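Local atomic coordinates of hypothetical protein (Parabacteroides distasonis, PDB entry 4H3W), a protein that is of unknown function but is probably secreted and folds into two beta-barrel domains. Residues G80-L85 with V197-T202; L173-D178 with S191-A196; V239-P244 with T302-G307; M251-E256 with V261-P266. All coordinates share one frame; numbering follows the deposited sequence. Where two conformers were deposited one is given.

Contact 1 (G80-L85 with V197-T202); sequences GDIDGL and VELPLT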
loop_
_atom_site.group_PDB
_atom_site.type_symbol
_atom_site.label_atom_id
_atom_site.label_comp_id
_atom_site.label_asym_id
_atom_site.label_seq_id
_atom_site.Cartn_x
_atom_site.Cartn_y
_atom_site.Cartn_z
ATOM N N GLY A 80 4.139 -13.217 1.237
ATOM C CA GLY A 80 2.702 -13.437 1.418
ATOM C C GLY A 80 2.049 -12.561 2.464
ATOM O O GLY A 80 0.819 -12.427 2.479
ATOM N N ASP A 81 2.857 -11.915 3.300
ATOM C CA ASP A 81 2.324 -10.979 4.300
ATOM C C ASP A 81 1.833 -9.643 3.721
ATOM O O ASP A 81 1.042 -8.966 4.376
ATOM C CB ASP A 81 3.358 -10.732 5.431
ATOM C CG ASP A 81 4.751 -10.240 4.935
ATOM O OD1 ASP A 81 5.146 -10.433 3.753
ATOM O OD2 ASP A 81 5.485 -9.695 5.796
ATOM N N ILE A 82 2.280 -9.277 2.515
ATOM C CA ILE A 82 1.912 -7.989 1.913
ATOM C C ILE A 82 0.411 -7.875 1.727
ATOM O O ILE A 82 -0.152 -6.780 1.900
ATOM C CB ILE A 82 2.614 -7.725 0.541
ATOM C CG1 ILE A 82 4.128 -7.754 0.707
ATOM C CG2 ILE A 82 2.163 -6.380 -0.050
ATOM C CD1 ILE A 82 4.888 -7.643 -0.589
ATOM N N ASP A 83 -0.250 -8.994 1.412
ATOM C CA ASP A 83 -1.714 -9.019 1.306
ATOM C C ASP A 83 -2.430 -8.465 2.542
ATOM O O ASP A 83 -3.551 -7.992 2.422
ATOM C CB ASP A 83 -2.208 -10.445 1.091
ATOM C CG ASP A 83 -2.094 -10.911 -0.357
ATOM O OD1 ASP A 83 -1.914 -10.089 -1.282
ATOM O OD2 ASP A 83 -2.238 -12.125 -0.554
ATOM N N GLY A 84 -1.801 -8.567 3.721
ATOM C CA GLY A 84 -2.407 -8.098 4.967
ATOM C C GLY A 84 -2.481 -6.576 5.128
ATOM O O GLY A 84 -3.146 -6.099 6.029
ATOM N N LEU A 85 -1.848 -5.791 4.259
ATOM C CA LEU A 85 -1.953 -4.342 4.397
ATOM C C LEU A 85 -3.392 -3.796 4.297
ATOM O O LEU A 85 -3.738 -2.817 4.939
ATOM C CB LEU A 85 -1.140 -3.630 3.330
ATOM C CG LEU A 85 0.351 -3.716 3.410
ATOM C CD1 LEU A 85 0.896 -3.140 2.122
ATOM C CD2 LEU A 85 0.883 -2.999 4.655
ATOM N N VAL A 197 15.191 -5.989 -1.001
ATOM C CA VAL A 197 14.027 -5.476 -1.705
ATOM C C VAL A 197 13.384 -4.527 -0.733
ATOM O O VAL A 197 13.028 -4.927 0.366
ATOM C CB VAL A 197 13.067 -6.603 -2.105
ATOM C CG1 VAL A 197 11.789 -6.056 -2.785
ATOM C CG2 VAL A 197 13.791 -7.600 -3.003
ATOM N N GLU A 198 13.277 -3.255 -1.109
ATOM C CA GLU A 198 12.718 -2.250 -0.242
ATOM C C GLU A 198 11.496 -1.629 -0.901
ATOM O O GLU A 198 11.569 -1.174 -2.042
ATOM C CB GLU A 198 13.781 -1.201 0.076
ATOM C CG GLU A 198 13.281 -0.170 1.054
ATOM C CD GLU A 198 14.364 0.759 1.603
ATOM O OE1 GLU A 198 15.522 0.316 1.832
ATOM O OE2 GLU A 198 14.024 1.941 1.808
ATOM N N LEU A 199 10.375 -1.664 -0.189
ATOM C CA LEU A 199 9.089 -1.168 -0.697
ATOM C C LEU A 199 8.573 -0.070 0.236
ATOM O O LEU A 199 7.820 -0.334 1.191
ATOM C CB LEU A 199 8.082 -2.306 -0.852
ATOM C CG LEU A 199 8.508 -3.590 -1.584
ATOM C CD1 LEU A 199 7.401 -4.627 -1.519
ATOM C CD2 LEU A 199 8.919 -3.370 -3.039
ATOM N N PRO A 200 9.008 1.162 0.013
ATOM C CA PRO A 200 8.569 2.281 0.844
ATOM C C PRO A 200 7.130 2.635 0.530
ATOM O O PRO A 200 6.771 2.758 -0.647
ATOM C CB PRO A 200 9.492 3.439 0.434
ATOM C CG PRO A 200 10.580 2.833 -0.382
ATOM C CD PRO A 200 9.995 1.586 -0.993
ATOM N N LEU A 201 6.333 2.835 1.571
ATOM C CA LEU A 201 4.940 3.096 1.390
ATOM C C LEU A 201 4.741 4.582 1.080
ATOM O O LEU A 201 4.181 5.326 1.886
ATOM C CB LEU A 201 4.119 2.619 2.618
ATOM C CG LEU A 201 4.158 1.093 2.802
ATOM C CD1 LEU A 201 3.465 0.625 4.061
ATOM C CD2 LEU A 201 3.521 0.408 1.607
ATOM N N THR A 202 5.213 4.976 -0.111
ATOM C CA THR A 202 4.962 6.273 -0.715
ATOM C C THR A 202 4.079 6.008 -1.910
ATOM O O THR A 202 4.572 5.538 -2.940
ATOM C CB THR A 202 6.266 6.965 -1.144
ATOM O OG1 THR A 202 7.047 7.201 -0.004
ATOM C CG2 THR A 202 6.024 8.325 -1.759
#
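L85 and L201 meet where a 3-10 turn, residues 82-84, packs against the end of strand 194-200 and the residue just beyond it, in one of the two beta-barrel domains. One such turn separates I82 from L85, so both side chains emerge on the same side of it. Backbone bonds from G84 N to D81 O and from L85 N to I82 O close the turn. Facing I82 and L85 are L199 and L201, two residues apart on the extended chain. L201 is the centre of an inverse gamma turn, marked by a weak bond from T202 N to P200 O of 2.8 Å. All four side chains are buried and only methyl groups touch. L85 holds CG beside the backbone N (chi1 -69°), which carries its CD1 toward L201 CD2, a loose approach at 4.4 Å. M50 of strand 47-55 lies against both L199 and L201, and Y52 of the same strand packs on I82 while its hydroxyl is hydrogen-bonded to D81. I82 has its CG1 branch anti to the carbonyl carbon (chi1 -59°) and runs on extended. It crosses L199 at about a right angle, with I82 CD1 resting 4.0 Å from L199 CD1.

Contact 2 (L173-D178 with S191-A196); sequences LSLSAD and SELRYA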
loop_
_atom_site.group_PDB
_atom_site.type_symbol
_atom_site.label_atom_id
_atom_site.label_comp_id
_atom_site.label_asym_id
_atom_site.label_seq_id
_atom_site.Cartn_x
_atom_site.Cartn_y
_atom_site.Cartn_z
ATOM N N LEU A 173 14.241 -13.831 -7.690
ATOM C CA LEU A 173 15.399 -13.146 -8.238
ATOM C C LEU A 173 16.298 -14.153 -8.890
ATOM O O LEU A 173 16.613 -15.188 -8.285
ATOM C CB LEU A 173 16.217 -12.454 -7.150
ATOM C CG LEU A 173 15.498 -11.479 -6.242
ATOM C CD1 LEU A 173 16.457 -10.861 -5.227
ATOM C CD2 LEU A 173 14.816 -10.392 -7.064
ATOM N N SER A 174 16.729 -13.827 -10.102
ATOM C CA SER A 174 17.606 -14.661 -10.867
ATOM C C SER A 174 18.751 -13.843 -11.471
ATOM O O SER A 174 18.535 -12.983 -12.317
ATOM C CB SER A 174 16.831 -15.357 -11.977
ATOM O OG SER A 174 17.696 -16.141 -12.754
ATOM N N LEU A 175 19.969 -14.147 -11.030
ATOM C CA LEU A 175 21.161 -13.471 -11.513
ATOM C C LEU A 175 21.833 -14.312 -12.573
ATOM O O LEU A 175 22.185 -15.480 -12.320
ATOM C CB LEU A 175 22.132 -13.212 -10.360
ATOM C CG LEU A 175 23.434 -12.492 -10.712
ATOM C CD1 LEU A 175 23.157 -11.066 -11.154
ATOM C CD2 LEU A 175 24.385 -12.507 -9.529
ATOM N N SER A 176 21.997 -13.723 -13.756
ATOM C CA SER A 176 22.687 -14.396 -14.852
ATOM C C SER A 176 23.896 -13.572 -15.284
ATOM O O SER A 176 23.933 -12.358 -15.111
ATOM C CB SER A 176 21.739 -14.682 -16.033
ATOM O OG SER A 176 21.318 -13.503 -16.665
ATOM N N ALA A 177 24.900 -14.274 -15.808
ATOM C CA ALA A 177 26.126 -13.652 -16.282
ATOM C C ALA A 177 26.504 -14.200 -17.648
ATOM O O ALA A 177 26.124 -15.308 -17.992
ATOM C CB ALA A 177 27.249 -13.899 -15.300
ATOM N N ASP A 178 27.237 -13.394 -18.413
ATOM C CA ASP A 178 27.858 -13.821 -19.655
ATOM C C ASP A 178 28.644 -15.121 -19.415
ATOM O O ASP A 178 29.453 -15.200 -18.497
ATOM C CB ASP A 178 28.761 -12.698 -20.187
ATOM C CG ASP A 178 29.482 -13.072 -21.475
ATOM O OD1 ASP A 178 30.589 -13.656 -21.411
ATOM O OD2 ASP A 178 28.952 -12.761 -22.558
ATOM N N SER A 191 31.470 -13.958 -4.255
ATOM C CA SER A 191 30.776 -14.500 -3.078
ATOM C C SER A 191 30.065 -13.374 -2.285
ATOM O O SER A 191 30.117 -12.206 -2.681
ATOM C CB SER A 191 31.762 -15.270 -2.191
ATOM O OG SER A 191 32.830 -14.436 -1.767
ATOM N N GLU A 192 29.386 -13.731 -1.192
ATOM C CA GLU A 192 28.695 -12.771 -0.309
ATOM C C GLU A 192 27.644 -11.963 -1.055
ATOM O O GLU A 192 27.556 -10.744 -0.885
ATOM C CB GLU A 192 29.671 -11.792 0.365
ATOM N N LEU A 193 26.838 -12.634 -1.863
ATOM C CA LEU A 193 25.852 -11.953 -2.672
ATOM C C LEU A 193 24.592 -11.612 -1.860
ATOM O O LEU A 193 23.766 -12.479 -1.610
ATOM C CB LEU A 193 25.534 -12.838 -3.871
ATOM C CG LEU A 193 24.908 -12.212 -5.106
ATOM C CD1 LEU A 193 25.483 -10.843 -5.442
ATOM C CD2 LEU A 193 25.103 -13.184 -6.259
ATOM N N ARG A 194 24.453 -10.343 -1.457
ATOM C CA ARG A 194 23.420 -9.922 -0.511
ATOM C C ARG A 194 22.393 -9.042 -1.199
ATOM O O ARG A 194 22.766 -8.086 -1.880
ATOM C CB ARG A 194 24.025 -9.122 0.648
ATOM C CG ARG A 194 24.741 -9.926 1.731
ATOM C CD ARG A 194 25.848 -9.083 2.352
ATOM N NE ARG A 194 27.008 -9.000 1.450
ATOM C CZ ARG A 194 27.824 -7.946 1.293
ATOM N NH1 ARG A 194 27.654 -6.801 1.972
ATOM N NH2 ARG A 194 28.833 -8.039 0.425
ATOM N N TYR A 195 21.113 -9.346 -1.021
ATOM C CA TYR A 195 20.050 -8.517 -1.614
ATOM C C TYR A 195 19.181 -7.804 -0.583
ATOM O O TYR A 195 19.077 -8.225 0.572
ATOM C CB TYR A 195 19.152 -9.381 -2.508
ATOM C CG TYR A 195 18.296 -10.342 -1.740
ATOM C CD1 TYR A 195 17.042 -9.976 -1.289
ATOM C CD2 TYR A 195 18.740 -11.623 -1.462
ATOM C CE1 TYR A 195 16.260 -10.863 -0.553
ATOM C CE2 TYR A 195 17.955 -12.519 -0.757
ATOM C CZ TYR A 195 16.720 -12.150 -0.314
ATOM O OH TYR A 195 15.959 -13.062 0.398
ATOM N N ALA A 196 18.443 -6.796 -1.056
ATOM C CA ALA A 196 17.497 -6.101 -0.243
ATOM C C ALA A 196 16.428 -5.555 -1.195
ATOM O O ALA A 196 16.775 -4.900 -2.162
ATOM C CB ALA A 196 18.170 -4.980 0.534
#
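L173 lays its CD1 methyl over one face of the Y195 ring, close to where the ring joins its own chain: the methyl is 4.0 Å from Y195 CG and 4.1 Å from both Y195 CB and Y195 CD1. The tyrosine is turned to receive it by a chi1 of 70°, which sets CG between the backbone N and the carbonyl carbon. Two residues further along strand 172-177, L175 reaches L193, just ahead of strand 194-200. Both leucines hold CG anti to the backbone N, and their CD2 methyls come within 3.4 Å (L175 CD2 to L193 CD2). That is tighter than normal van der Waals contact, so its exact value is doubtful. The two strands belong to different sheets of the same barrel domain, and this pair of contacts joins the sheets through their side chains. I116 of strand 109-117 and M56 add to the packing on L173. Away from the interface, R194 holds E192 O side-on with NE (3.0 Å) and NH2 (3.3 Å). No hydrogen bond crosses between the segments, and the Y195 hydroxyl is bonded to E75; the cohesion across the contact therefore comes from burying methyls and one ring face, not from polar pairing.

Contact 3 (V239-P244 with T302-G307); sequences VTNEMP and TGRDQG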
loop_
_atom_site.group_PDB
_atom_site.type_symbol
_atom_site.label_atom_id
_atom_site.label_comp_id
_atom_site.label_asym_id
_atom_site.label_seq_id
_atom_site.Cartn_x
_atom_site.Cartn_y
_atom_site.Cartn_z
ATOM N N VAL A 239 -13.685 16.790 7.555
ATOM C CA VAL A 239 -12.705 15.751 7.618
ATOM C C VAL A 239 -11.343 16.398 7.531
ATOM O O VAL A 239 -11.138 17.260 6.696
ATOM C CB VAL A 239 -12.889 14.803 6.438
ATOM C CG1 VAL A 239 -11.809 13.732 6.464
ATOM C CG2 VAL A 239 -14.282 14.195 6.476
ATOM N N THR A 240 -10.400 15.955 8.339
ATOM C CA THR A 240 -9.026 16.379 8.172
ATOM C C THR A 240 -8.222 15.141 7.869
ATOM O O THR A 240 -8.526 14.082 8.381
ATOM C CB THR A 240 -8.518 17.076 9.430
ATOM O OG1 THR A 240 -8.487 16.143 10.512
ATOM C CG2 THR A 240 -9.451 18.212 9.780
ATOM N N ASN A 241 -7.258 15.244 6.961
ATOM C CA ASN A 241 -6.470 14.084 6.541
ATOM C C ASN A 241 -5.002 14.443 6.453
ATOM O O ASN A 241 -4.629 15.336 5.697
ATOM C CB ASN A 241 -6.970 13.579 5.207
ATOM C CG ASN A 241 -6.223 12.365 4.727
ATOM O OD1 ASN A 241 -5.580 11.655 5.519
ATOM N ND2 ASN A 241 -6.319 12.086 3.431
ATOM N N GLU A 242 -4.171 13.743 7.218
ATOM C CA GLU A 242 -2.721 13.931 7.182
ATOM C C GLU A 242 -1.996 12.819 6.382
ATOM O O GLU A 242 -0.803 12.882 6.148
ATOM C CB GLU A 242 -2.159 13.942 8.590
ATOM C CG GLU A 242 -2.528 15.140 9.460
ATOM C CD GLU A 242 -2.098 14.949 10.938
ATOM O OE1 GLU A 242 -1.586 13.888 11.325
ATOM O OE2 GLU A 242 -2.277 15.854 11.735
HETATM N N MSE A 243 -2.745 11.821 5.942
HETATM C CA MSE A 243 -2.181 10.687 5.239
HETATM C C MSE A 243 -2.050 11.007 3.761
HETATM O O MSE A 243 -2.793 11.824 3.228
HETATM C CB MSE A 243 -3.091 9.469 5.408
HETATM C CG MSE A 243 -2.992 8.919 6.829
HETATM SE SE MSE A 243 -4.149 7.319 7.009
HETATM C CE MSE A 243 -4.686 7.798 8.841
ATOM N N PRO A 244 -1.138 10.320 3.066
ATOM C CA PRO A 244 -0.850 10.600 1.646
ATOM C C PRO A 244 -1.770 9.854 0.670
ATOM O O PRO A 244 -1.280 9.181 -0.237
ATOM C CB PRO A 244 0.588 10.094 1.526
ATOM C CG PRO A 244 0.592 8.874 2.415
ATOM C CD PRO A 244 -0.247 9.271 3.597
ATOM N N THR A 302 -6.829 6.624 -2.920
ATOM C CA THR A 302 -6.127 6.707 -4.193
ATOM C C THR A 302 -4.882 7.542 -4.042
ATOM O O THR A 302 -4.795 8.440 -3.201
ATOM C CB THR A 302 -7.020 7.308 -5.302
ATOM O OG1 THR A 302 -7.563 8.553 -4.851
ATOM C CG2 THR A 302 -8.155 6.354 -5.676
ATOM N N GLY A 303 -3.888 7.207 -4.844
ATOM C CA GLY A 303 -2.632 7.895 -4.828
ATOM C C GLY A 303 -2.663 9.291 -5.364
ATOM O O GLY A 303 -3.516 9.636 -6.192
ATOM N N ARG A 304 -1.717 10.093 -4.903
ATOM C CA ARG A 304 -1.513 11.464 -5.399
ATOM C C ARG A 304 -0.235 11.511 -6.210
ATOM O O ARG A 304 0.409 10.477 -6.338
ATOM C CB ARG A 304 -1.405 12.432 -4.244
ATOM C CG ARG A 304 -2.591 12.370 -3.270
ATOM C CD ARG A 304 -2.294 13.189 -2.027
ATOM N NE ARG A 304 -3.466 13.346 -1.158
ATOM C CZ ARG A 304 -3.415 13.774 0.102
ATOM N NH1 ARG A 304 -2.262 14.074 0.669
ATOM N NH2 ARG A 304 -4.537 13.897 0.807
ATOM N N ASP A 305 0.192 12.677 -6.706
ATOM C CA ASP A 305 1.462 12.725 -7.470
ATOM C C ASP A 305 2.535 13.585 -6.802
ATOM O O ASP A 305 3.438 14.066 -7.465
ATOM C CB ASP A 305 1.229 13.209 -8.909
ATOM C CG ASP A 305 2.240 12.591 -9.916
ATOM O OD1 ASP A 305 3.199 11.881 -9.509
ATOM O OD2 ASP A 305 2.061 12.804 -11.125
ATOM N N GLN A 306 2.488 13.714 -5.471
ATOM C CA GLN A 306 3.439 14.573 -4.749
ATOM C C GLN A 306 4.469 13.784 -3.952
ATOM O O GLN A 306 5.243 14.366 -3.216
ATOM C CB GLN A 306 2.711 15.534 -3.808
ATOM C CG GLN A 306 1.970 16.641 -4.555
ATOM C CD GLN A 306 0.692 16.145 -5.172
ATOM O OE1 GLN A 306 -0.211 15.765 -4.455
ATOM N NE2 GLN A 306 0.610 16.142 -6.507
ATOM N N GLY A 307 4.493 12.464 -4.101
ATOM C CA GLY A 307 5.533 11.670 -3.449
ATOM C C GLY A 307 5.562 11.729 -1.925
ATOM O O GLY A 307 6.638 11.651 -1.303
HETATM O O HOH W 1 -3.193 14.618 3.464
HETATM O O HOH W 2 -7.425 13.609 1.438
HETATM O O HOH W 3 -0.229 9.608 -2.554
#
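R304 leaves its backbone with CG anti to the carbonyl carbon (chi1 -54°) and runs extended from CG to NE, while N241 sets its CG anti to the backbone N (chi1 -179°); these torsions bring guanidinium and amide together from opposite directions. Their planes are 60° apart, and N241 ND2 stays 3.7 Å from R304 NH2, a pair linked by a water that accepts from N241 ND2 (2.7 Å) and, weakly, from NH2. A second water, 3.0 Å from R304 NH1, gives its protons to N241 O and M243 O. P244 lies over one guanidinium face, toward its rim, with P244 CA 3.9 Å from R304 NH1, and a third water joins P244 O to R304 N. An Asx turn shapes the N241 side: M243 N donates to N241 OD1 at 2.9 Å. The arginine charge is met by D246 and E308 through salt bridges. A leucine at R304 would probably leave D246 and E308 without this cationic mate and the two waters at the guanidinium edge without their arginine donor. The contact ties the loop after strand 294-302 to the link between strands 233-240 and 246-254, which lie in different sheets, with M243 packing against S29 and V32 of helix 29-32.

Contact 4 (M251-E256 with V261-P266); sequences MVIMDE and VDIQFP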
loop_
_atom_site.group_PDB
_atom_site.type_symbol
_atom_site.label_atom_id
_atom_site.label_comp_id
_atom_site.label_asym_id
_atom_site.label_seq_id
_atom_site.Cartn_x
_atom_site.Cartn_y
_atom_site.Cartn_z
HETATM N N MSE A 251 -20.527 6.079 2.848
HETATM C CA MSE A 251 -21.069 5.854 4.181
HETATM C C MSE A 251 -22.066 4.720 4.186
HETATM O O MSE A 251 -23.011 4.689 3.375
HETATM C CB MSE A 251 -21.742 7.153 4.655
HETATM C CG MSE A 251 -22.464 6.910 5.974
HETATM SE SE MSE A 251 -23.013 8.600 6.820
HETATM C CE MSE A 251 -21.259 9.256 7.360
ATOM N N VAL A 252 -21.888 3.783 5.118
ATOM C CA VAL A 252 -22.860 2.736 5.336
ATOM C C VAL A 252 -23.371 2.809 6.754
ATOM O O VAL A 252 -22.615 2.886 7.714
ATOM C CB VAL A 252 -22.295 1.325 5.062
ATOM C CG1 VAL A 252 -23.409 0.272 5.139
ATOM C CG2 VAL A 252 -21.591 1.283 3.703
ATOM N N ILE A 253 -24.693 2.780 6.871
ATOM C CA ILE A 253 -25.340 2.800 8.151
ATOM C C ILE A 253 -25.641 1.359 8.504
ATOM O O ILE A 253 -26.269 0.684 7.719
ATOM C CB ILE A 253 -26.654 3.613 8.107
ATOM C CG1 ILE A 253 -26.424 5.031 7.553
ATOM C CG2 ILE A 253 -27.292 3.658 9.490
ATOM C CD1 ILE A 253 -25.520 5.871 8.395
HETATM N N MSE A 254 -25.230 0.941 9.707
HETATM C CA MSE A 254 -25.363 -0.432 10.179
HETATM C C MSE A 254 -26.290 -0.529 11.374
HETATM O O MSE A 254 -26.291 0.328 12.266
HETATM C CB MSE A 254 -24.009 -0.948 10.653
HETATM C CG MSE A 254 -22.867 -0.869 9.639
HETATM SE SE MSE A 254 -23.165 -2.275 8.316
HETATM C CE MSE A 254 -21.918 -3.679 8.981
ATOM N N ASP A 255 -27.068 -1.610 11.425
ATOM C CA ASP A 255 -27.974 -1.870 12.531
ATOM C C ASP A 255 -27.267 -2.616 13.679
ATOM O O ASP A 255 -26.047 -2.848 13.614
ATOM C CB ASP A 255 -29.209 -2.592 12.006
ATOM C CG ASP A 255 -28.985 -4.091 11.724
ATOM O OD1 ASP A 255 -27.942 -4.700 12.083
ATOM O OD2 ASP A 255 -29.921 -4.673 11.157
ATOM N N GLU A 256 -28.006 -2.929 14.737
ATOM C CA GLU A 256 -27.415 -3.540 15.950
ATOM C C GLU A 256 -26.778 -4.911 15.706
ATOM O O GLU A 256 -25.955 -5.350 16.499
ATOM C CB GLU A 256 -28.445 -3.666 17.066
ATOM C CG GLU A 256 -29.645 -4.541 16.753
ATOM C CD GLU A 256 -30.700 -4.524 17.861
ATOM O OE1 GLU A 256 -30.363 -4.242 19.030
ATOM O OE2 GLU A 256 -31.867 -4.806 17.558
ATOM N N VAL A 261 -28.334 -0.930 6.967
ATOM C CA VAL A 261 -29.624 -0.332 6.752
ATOM C C VAL A 261 -29.678 -0.053 5.244
ATOM O O VAL A 261 -28.637 0.266 4.648
ATOM C CB VAL A 261 -29.788 0.942 7.621
ATOM C CG1 VAL A 261 -31.057 1.686 7.258
ATOM C CG2 VAL A 261 -29.772 0.590 9.118
ATOM N N ASP A 262 -30.863 -0.137 4.638
ATOM C CA ASP A 262 -31.033 0.047 3.181
ATOM C C ASP A 262 -31.160 1.540 2.785
ATOM O O ASP A 262 -32.201 2.030 2.367
ATOM C CB ASP A 262 -32.242 -0.745 2.668
ATOM C CG ASP A 262 -32.330 -0.774 1.126
ATOM O OD1 ASP A 262 -31.348 -0.450 0.437
ATOM O OD2 ASP A 262 -33.393 -1.108 0.591
ATOM N N ILE A 263 -30.050 2.244 2.920
ATOM C CA ILE A 263 -29.965 3.643 2.543
ATOM C C ILE A 263 -28.602 3.877 1.899
ATOM O O ILE A 263 -27.545 3.444 2.443
ATOM C CB ILE A 263 -30.224 4.552 3.767
ATOM C CG1 ILE A 263 -29.953 6.010 3.416
ATOM C CG2 ILE A 263 -29.357 4.126 4.939
ATOM C CD1 ILE A 263 -30.444 6.957 4.482
ATOM N N GLN A 264 -28.629 4.502 0.725
ATOM C CA GLN A 264 -27.417 4.844 0.037
ATOM C C GLN A 264 -27.262 6.343 -0.138
ATOM O O GLN A 264 -28.223 7.075 -0.105
ATOM C CB GLN A 264 -27.386 4.135 -1.328
ATOM C CG GLN A 264 -27.386 2.610 -1.161
ATOM C CD GLN A 264 -28.771 2.065 -0.994
ATOM O OE1 GLN A 264 -29.701 2.540 -1.636
ATOM N NE2 GLN A 264 -28.935 1.092 -0.097
ATOM N N PHE A 265 -26.026 6.770 -0.320
ATOM C CA PHE A 265 -25.686 8.164 -0.545
ATOM C C PHE A 265 -24.573 8.329 -1.584
ATOM O O PHE A 265 -23.731 7.442 -1.733
ATOM C CB PHE A 265 -25.149 8.822 0.716
ATOM C CG PHE A 265 -25.822 8.441 2.013
ATOM C CD1 PHE A 265 -25.387 7.354 2.768
ATOM C CD2 PHE A 265 -26.772 9.264 2.563
ATOM C CE1 PHE A 265 -25.976 7.044 4.001
ATOM C CE2 PHE A 265 -27.346 8.984 3.801
ATOM C CZ PHE A 265 -26.956 7.863 4.512
ATOM N N PRO A 266 -24.569 9.461 -2.320
ATOM C CA PRO A 266 -23.407 9.755 -3.170
ATOM C C PRO A 266 -22.146 9.735 -2.317
ATOM O O PRO A 266 -22.178 10.161 -1.160
ATOM C CB PRO A 266 -23.705 11.156 -3.736
ATOM C CG PRO A 266 -25.182 11.315 -3.604
ATOM C CD PRO A 266 -25.656 10.455 -2.462
HETATM O O HOH W 4 -23.831 4.859 0.065
HETATM O O HOH W 5 -24.897 3.110 2.137
HETATM O O HOH W 6 -22.026 6.958 0.596
HETATM O O HOH W 7 -26.525 2.264 4.834
#
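I253 and V261 form the close-fitting end of this contact, where V261 N donates to I253 O at 2.7 Å in a nearly straight bond (164° at the hydrogen). Beside that bond I253 CG2 meets V261 CG2. The other branch, CG1, beside the backbone N with chi1 -54°, lies 4.0 Å from I263 CG2 and reaches the F265 ring edge, so a single isoleucine touches three residues of the partner segment.

The chain doubles back antiparallel here, in the connection between strands 246-254 and 268-269 of one sheet. D255 OD1 accepts from N257 N and V259 N in the connecting loop. Toward M251 and F265 the backbones draw apart and water takes the place of direct bonds. One water accepts from M251 N (2.8 Å) and donates to F265 O, and another accepts from F265 N. Closer to the tight end, a third accepts from I253 N and meets V261 O and I263 O. M251 O lies near the plane of the F265 ring at its edge, 3.6 Å from F265 CD1. The selenium of M251 makes a Met-aromatic contact, 4.9 Å from the ring centroid and 31° off the ring normal. With an alanine in place of F265, the selenium would probably lose its aromatic partner and a gap would open beside I253 CG1. On the exposed flank, Q264 NE2 donates to D262 OD1 at 2.9 Å.

Contacts 1 and 2 share strand 194-200, their centres 22 Å apart; contact 2 lies toward the far end of its barrel and contact 1 near the middle of the chain. Contact 3 uses the end of strand 233-240 and contact 4 that of the next strand, 246-254; their centres are 26 Å and nearest atoms about 9 Å apart. Between the two pairs, contact 1 touches contact 3 where T202 CG2 packs 3.4 Å from G307 O. Contacts 2 and 4 lie on opposite sides of the chain's centre, 53 Å apart centre to centre, one in each half of the elongated molecule. No active site or ligand is known that the four contacts could be measured against.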